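Local coordinates for protein phospholipase C-beta (PLC-beta) (Sepia officinalis, PDB 3QR0) that is a phospholipase C-beta, a multidomain protein with PH, EF-hand, TIM-barrel-like X and Y, and C2 domains, that binds a calcium ion, at residues L662-V673 / K685-G696. Sequence-based numbering, arbitrary orientation.
With GOL (glycerol), chain E.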
# COMPACT_ATOMS: atom_id res chain seq x y z
N LEU A 662 5.83 7.54 -18.48
CA LEU A 662 6.11 8.22 -17.22
C LEU A 662 5.29 9.49 -17.07
O LEU A 662 4.97 9.89 -15.95
CB LEU A 662 7.59 8.54 -17.09
CG LEU A 662 8.52 7.35 -16.93
CD1 LEU A 662 9.94 7.85 -16.72
CD2 LEU A 662 8.09 6.44 -15.77
N SER A 663 4.96 10.14 -18.19
CA SER A 663 4.30 11.44 -18.14
C SER A 663 3.57 11.80 -19.43
O SER A 663 3.88 11.29 -20.50
CB SER A 663 5.33 12.52 -17.82
OG SER A 663 4.74 13.81 -17.85
N ASP A 664 2.61 12.72 -19.30
CA ASP A 664 1.87 13.25 -20.45
C ASP A 664 2.61 14.41 -21.14
O ASP A 664 2.13 14.95 -22.14
CB ASP A 664 0.44 13.67 -20.05
CG ASP A 664 0.39 14.49 -18.77
OD1 ASP A 664 1.36 15.22 -18.48
OD2 ASP A 664 -0.63 14.41 -18.05
N LYS A 665 3.77 14.79 -20.60
CA LYS A 665 4.64 15.80 -21.21
C LYS A 665 6.06 15.26 -21.35
O LYS A 665 6.40 14.22 -20.78
CB LYS A 665 4.63 17.10 -20.40
CG LYS A 665 4.86 16.94 -18.90
CD LYS A 665 4.90 18.28 -18.18
CE LYS A 665 5.22 18.12 -16.69
NZ LYS A 665 5.73 19.38 -16.08
N GLN A 666 6.88 15.96 -22.13
CA GLN A 666 8.27 15.55 -22.35
C GLN A 666 9.13 15.92 -21.15
O GLN A 666 9.64 17.04 -21.07
CB GLN A 666 8.85 16.18 -23.62
CG GLN A 666 8.51 15.43 -24.90
CD GLN A 666 9.27 15.94 -26.11
OE1 GLN A 666 9.79 17.06 -26.11
NE2 GLN A 666 9.34 15.12 -27.15
N ILE A 667 9.30 14.98 -20.23
CA ILE A 667 10.14 15.17 -19.04
C ILE A 667 11.51 14.54 -19.22
O ILE A 667 11.72 13.70 -20.11
CB ILE A 667 9.48 14.59 -17.77
CG1 ILE A 667 9.25 13.08 -17.90
CG2 ILE A 667 8.16 15.29 -17.48
CD1 ILE A 667 9.13 12.36 -16.57
N SER A 668 12.45 14.95 -18.37
CA SER A 668 13.74 14.28 -18.24
C SER A 668 13.67 13.46 -16.95
O SER A 668 13.18 13.96 -15.94
CB SER A 668 14.87 15.30 -18.16
OG SER A 668 14.89 16.11 -19.33
N SER A 669 14.13 12.21 -16.99
CA SER A 669 13.97 11.31 -15.85
C SER A 669 15.20 10.49 -15.54
O SER A 669 16.09 10.32 -16.37
CB SER A 669 12.80 10.35 -16.10
OG SER A 669 13.11 9.41 -17.11
N TYR A 670 15.24 9.98 -14.31
CA TYR A 670 16.20 8.96 -13.91
C TYR A 670 15.55 7.98 -12.94
O TYR A 670 14.47 8.24 -12.41
CB TYR A 670 17.47 9.59 -13.32
CG TYR A 670 17.26 10.41 -12.06
CD1 TYR A 670 17.16 9.81 -10.81
CD2 TYR A 670 17.20 11.80 -12.12
CE1 TYR A 670 16.98 10.56 -9.66
CE2 TYR A 670 17.03 12.57 -10.96
CZ TYR A 670 16.92 11.94 -9.74
OH TYR A 670 16.73 12.68 -8.59
N VAL A 671 16.23 6.86 -12.72
CA VAL A 671 15.74 5.80 -11.87
C VAL A 671 16.78 5.46 -10.82
O VAL A 671 17.98 5.43 -11.11
CB VAL A 671 15.38 4.55 -12.68
CG1 VAL A 671 14.79 3.45 -11.77
CG2 VAL A 671 14.42 4.91 -13.81
N GLU A 672 16.31 5.25 -9.59
CA GLU A 672 17.16 4.84 -8.48
C GLU A 672 16.67 3.50 -7.92
O GLU A 672 15.49 3.17 -8.02
CB GLU A 672 17.10 5.89 -7.38
CG GLU A 672 17.80 7.19 -7.70
CD GLU A 672 17.57 8.22 -6.62
OE1 GLU A 672 16.46 8.81 -6.60
OE2 GLU A 672 18.48 8.44 -5.79
N VAL A 673 17.59 2.74 -7.34
CA VAL A 673 17.26 1.46 -6.73
C VAL A 673 17.89 1.40 -5.34
O VAL A 673 19.10 1.59 -5.19
CB VAL A 673 17.74 0.27 -7.58
CG1 VAL A 673 17.34 -1.05 -6.92
CG2 VAL A 673 17.15 0.35 -8.99
N LYS A 685 20.98 5.86 -1.62
CA LYS A 685 21.72 6.88 -2.36
C LYS A 685 23.02 6.35 -2.99
O LYS A 685 24.04 7.03 -2.97
CB LYS A 685 22.05 8.09 -1.47
CG LYS A 685 20.85 8.71 -0.77
CD LYS A 685 19.86 9.34 -1.75
CE LYS A 685 18.76 10.09 -1.00
NZ LYS A 685 17.58 10.40 -1.85
N LYS A 686 22.96 5.13 -3.53
CA LYS A 686 24.12 4.51 -4.16
C LYS A 686 23.94 4.34 -5.67
O LYS A 686 24.87 4.57 -6.43
CB LYS A 686 24.41 3.15 -3.52
CG LYS A 686 25.67 2.45 -4.06
CD LYS A 686 25.88 1.10 -3.38
CE LYS A 686 27.21 0.47 -3.81
NZ LYS A 686 27.59 -0.67 -2.92
N PHE A 687 22.73 3.94 -6.09
CA PHE A 687 22.46 3.55 -7.47
C PHE A 687 21.48 4.50 -8.17
O PHE A 687 20.33 4.63 -7.76
CB PHE A 687 21.87 2.14 -7.50
CG PHE A 687 22.82 1.08 -7.04
CD1 PHE A 687 22.46 0.21 -6.03
CD2 PHE A 687 24.07 0.93 -7.64
CE1 PHE A 687 23.33 -0.80 -5.61
CE2 PHE A 687 24.94 -0.07 -7.22
CZ PHE A 687 24.57 -0.93 -6.21
N LYS A 688 21.94 5.13 -9.24
CA LYS A 688 21.14 6.07 -10.00
C LYS A 688 21.48 5.94 -11.49
O LYS A 688 22.65 5.92 -11.84
CB LYS A 688 21.45 7.49 -9.52
CG LYS A 688 20.71 8.60 -10.26
CD LYS A 688 21.04 9.95 -9.65
CE LYS A 688 20.72 11.08 -10.60
NZ LYS A 688 20.93 12.41 -9.95
N THR A 689 20.47 5.85 -12.34
CA THR A 689 20.69 5.75 -13.78
C THR A 689 21.12 7.09 -14.36
O THR A 689 21.02 8.12 -13.71
CB THR A 689 19.41 5.34 -14.55
OG1 THR A 689 18.41 6.35 -14.41
CG2 THR A 689 18.88 4.00 -14.05
N LYS A 690 21.59 7.05 -15.60
CA LYS A 690 21.73 8.25 -16.40
C LYS A 690 20.36 8.92 -16.58
O LYS A 690 19.31 8.30 -16.41
CB LYS A 690 22.33 7.91 -17.78
CG LYS A 690 21.45 7.04 -18.68
CD LYS A 690 22.10 6.79 -20.05
CE LYS A 690 23.28 5.82 -19.97
NZ LYS A 690 22.88 4.48 -19.46
N ILE A 691 20.40 10.19 -16.95
CA ILE A 691 19.19 10.94 -17.26
C ILE A 691 18.84 10.77 -18.73
O ILE A 691 19.69 10.95 -19.60
CB ILE A 691 19.35 12.43 -16.95
CG1 ILE A 691 19.35 12.66 -15.43
CG2 ILE A 691 18.23 13.25 -17.61
CD1 ILE A 691 19.96 13.98 -15.01
N ILE A 692 17.59 10.43 -19.01
CA ILE A 692 17.11 10.46 -20.38
C ILE A 692 16.30 11.74 -20.53
O ILE A 692 15.31 11.94 -19.81
CB ILE A 692 16.27 9.22 -20.73
CG1 ILE A 692 17.13 7.95 -20.62
CG2 ILE A 692 15.71 9.34 -22.14
CD1 ILE A 692 18.29 7.89 -21.64
N GLU A 693 16.74 12.60 -21.43
CA GLU A 693 16.19 13.95 -21.57
C GLU A 693 14.99 13.98 -22.51
O GLU A 693 14.97 13.28 -23.53
CB GLU A 693 17.26 14.91 -22.08
CG GLU A 693 18.43 15.09 -21.11
CD GLU A 693 19.44 16.13 -21.57
OE1 GLU A 693 19.58 16.35 -22.80
OE2 GLU A 693 20.12 16.72 -20.70
N ASN A 694 13.99 14.79 -22.15
CA ASN A 694 12.86 15.12 -23.02
C ASN A 694 12.17 13.89 -23.62
O ASN A 694 11.94 13.82 -24.83
CB ASN A 694 13.29 16.09 -24.12
CG ASN A 694 13.91 17.38 -23.56
OD1 ASN A 694 14.91 17.87 -24.08
ND2 ASN A 694 13.31 17.93 -22.52
N ASN A 695 11.87 12.93 -22.76
CA ASN A 695 11.13 11.74 -23.16
C ASN A 695 10.35 11.20 -21.97
O ASN A 695 10.93 10.60 -21.06
CB ASN A 695 12.07 10.67 -23.72
CG ASN A 695 11.34 9.51 -24.40
OD1 ASN A 695 10.11 9.39 -24.31
ND2 ASN A 695 12.09 8.65 -25.08
N GLY A 696 9.04 11.44 -21.97
CA GLY A 696 8.16 10.92 -20.94
C GLY A 696 7.41 9.68 -21.38
O GLY A 696 6.66 9.10 -20.59
C1 GOL E . 15.59 8.06 -3.62
O1 GOL E . 16.34 9.18 -4.00
C2 GOL E . 15.30 8.17 -2.13
O2 GOL E . 16.47 7.86 -1.40
C3 GOL E . 14.17 7.23 -1.73
O3 GOL E . 13.05 7.98 -1.36
O HOH W 1 13.05 10.53 -19.57
O HOH W 2 19.15 6.08 -4.40
O HOH W 3 20.67 3.61 -4.10
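Thr689 meets Val671 with its side chain as well as its backbone. Its OG1 lies between the backbone N and the carbonyl carbon (chi1 64°) and accepts from Val671 N at 2.8 Å, while Thr689 N returns a bond to Val671 O, so main chain and hydroxyl together clasp one residue. Thr689 CG2 meanwhile packs 3.8 Å from Val671 CB, on the buried side where both side chains rest on Ile656 of strand 650-660. This threonine bond lies where the register slips by one residue, between the antiparallel pairs Ser669-Ile692 and Glu672-Lys688. Close packing continues over Tyr670: Lys688, extended from a CG anti to its backbone N (chi1 178°), lays CE over the ring centre, 3.6 Å from the centroid, and holds NZ 4.1 Å from that centroid in a cation-pi contact. Ile691 CG1 touches Tyr670 CD2 at 4.0 Å.

The pairing illustrates how an edge is built in a C2 domain, a beta-sandwich of two antiparallel sheets: strand 669-676 is bonded to strand 718-725 on its other flank, and the short, weakly bonded strand 686-688 borders the sheet. Beyond the slip, Ser669 and Ile692 exchange two backbone bonds. Gly696, tucked against Lys665 O and Ile667 CG1, receives Ser663 N on its carbonyl oxygen at 3.1 Å.

The 685-687 end is looser. Val673 N reaches Phe687 O only weakly, at 3.4 Å, and a water bridges Val673 O and Lys686 N. Glycerol, probably from the crystallisation liquor and also held by Glu674, Arg684 and Arg720, donates from O1 to Glu672 OE1 and accepts from Lys685 NZ.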